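Local coordinates for naphthalene dioxygenase large subunit (Rhodococcus sp., PDB 2B1X), which is the large subunit of a Rieske-type dioxygenase, carrying an iron-sulfur cluster in its Rieske domain and a separate iron in its catalytic domain, at residues A[348-351]-A[352-356]. Sequence-based numbering, arbitrary orientation.
Sequences DWFK and DESYK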
# COMPACT_ATOMS: atom_id res chain seq x y z
N ASP A 348 24.19 2.54 38.30
CA ASP A 348 23.92 1.67 37.15
C ASP A 348 22.83 0.64 37.42
O ASP A 348 22.05 0.31 36.53
CB ASP A 348 25.18 0.95 36.70
CG ASP A 348 26.09 1.85 35.91
OD1 ASP A 348 27.20 1.40 35.54
OD2 ASP A 348 25.77 3.02 35.59
N TRP A 349 22.77 0.14 38.65
CA TRP A 349 21.74 -0.81 39.02
C TRP A 349 20.36 -0.18 38.78
O TRP A 349 19.46 -0.85 38.25
CB TRP A 349 21.92 -1.34 40.47
CG TRP A 349 21.66 -0.34 41.57
CD1 TRP A 349 22.60 0.37 42.25
CD2 TRP A 349 20.39 0.04 42.11
NE1 TRP A 349 21.99 1.17 43.20
CE2 TRP A 349 20.64 0.99 43.13
CE3 TRP A 349 19.07 -0.34 41.85
CZ2 TRP A 349 19.61 1.58 43.88
CZ3 TRP A 349 18.05 0.25 42.58
CH2 TRP A 349 18.32 1.20 43.59
N PHE A 350 20.20 1.09 39.17
CA PHE A 350 18.92 1.78 39.01
C PHE A 350 18.56 2.04 37.55
O PHE A 350 17.39 1.91 37.16
CB PHE A 350 18.88 3.07 39.80
CG PHE A 350 17.58 3.79 39.71
CD1 PHE A 350 17.35 4.75 38.70
CD2 PHE A 350 16.56 3.51 40.62
CE1 PHE A 350 16.14 5.42 38.62
CE2 PHE A 350 15.33 4.18 40.54
CZ PHE A 350 15.14 5.14 39.53
N LYS A 351 19.56 2.40 36.75
CA LYS A 351 19.35 2.63 35.30
C LYS A 351 18.77 1.38 34.62
O LYS A 351 17.78 1.46 33.89
CB LYS A 351 20.65 3.05 34.62
CG LYS A 351 21.14 4.46 35.01
CD LYS A 351 22.32 4.91 34.12
CE LYS A 351 23.04 6.14 34.69
NZ LYS A 351 24.08 6.66 33.77
N ASP A 352 19.37 0.23 34.90
CA ASP A 352 18.89 -1.05 34.37
C ASP A 352 17.47 -1.40 34.87
O ASP A 352 16.60 -1.79 34.08
CB ASP A 352 19.84 -2.18 34.74
CG ASP A 352 19.52 -3.47 33.99
OD1 ASP A 352 19.45 -3.42 32.73
OD2 ASP A 352 19.28 -4.55 34.54
N GLU A 353 17.25 -1.27 36.16
CA GLU A 353 15.93 -1.52 36.74
C GLU A 353 14.86 -0.61 36.18
O GLU A 353 13.74 -1.06 35.91
CB GLU A 353 15.95 -1.39 38.27
CG GLU A 353 16.58 -2.55 39.01
CD GLU A 353 16.03 -3.91 38.60
OE1 GLU A 353 14.79 -4.05 38.41
OE2 GLU A 353 16.83 -4.86 38.46
N SER A 354 15.19 0.66 36.02
CA SER A 354 14.21 1.64 35.54
C SER A 354 13.86 1.39 34.05
O SER A 354 12.72 1.52 33.63
CB SER A 354 14.79 3.06 35.74
OG SER A 354 13.95 4.05 35.18
N TYR A 355 14.88 1.02 33.29
CA TYR A 355 14.77 0.60 31.89
C TYR A 355 13.85 -0.60 31.72
O TYR A 355 12.99 -0.58 30.83
CB TYR A 355 16.18 0.27 31.37
CG TYR A 355 16.25 -0.64 30.15
CD1 TYR A 355 15.63 -0.29 28.94
CD2 TYR A 355 16.97 -1.82 30.19
CE1 TYR A 355 15.73 -1.13 27.81
CE2 TYR A 355 17.09 -2.66 29.08
CZ TYR A 355 16.45 -2.29 27.89
OH TYR A 355 16.57 -3.10 26.79
N LYS A 356 14.03 -1.63 32.53
CA LYS A 356 13.15 -2.80 32.46
C LYS A 356 11.69 -2.46 32.90
O LYS A 356 10.72 -2.94 32.30
CB LYS A 356 13.71 -3.99 33.25
CG LYS A 356 15.13 -4.47 32.83
CD LYS A 356 15.16 -4.94 31.35
CE LYS A 356 16.47 -5.63 30.95
NZ LYS A 356 16.83 -6.84 31.82
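Asp348 to Lys351 give their carbonyls to the amides of Asp352 to Tyr355 in four successive i to i+4 hydrogen bonds, over the first two turns of helix 348-361. The bond from Ser354 N to Phe350 O is the shortest of the four, at 2.8 Å. Phe350 and Ser354 sit one turn apart on the buried side. The phenyl CG is anti to the backbone N (chi1 -178°), and this brings CE1 to 4.0 Å from Ser354 CB, an oblique approach. Ser354 CB also lies 3.2 Å from Phe350 O. The serine OG hydrogen-bonds to Ala319 O.

This side of the helix packs on the large antiparallel sheet of the catalytic domain, a member of the Bet v 1-like clan. Phe350 and Ser354 touch Thr318 of strand 318-330, and Ser354 and Tyr355 touch Phe340 of strand 333-343. On the more exposed side, Glu353 CG meets the edge of the Trp349 indole, near its plane, 4.4 Å from CE3. The same CG is 3.4 Å from Trp349 O. The glutamate chain then bends at chi2 (-51°), and OE1 forms a long, weak ion pair with Lys311. The Lys351 chain is extended beyond CG, and NZ hydrogen-bonds to Gln189 OE1 and Lys344 O. Tyr355 CB rests 3.2 Å from Lys351 O, while the tyrosine ring runs to the interface with the small subunit, where OH hydrogen-bonds to Asp68 OD2 of that chain.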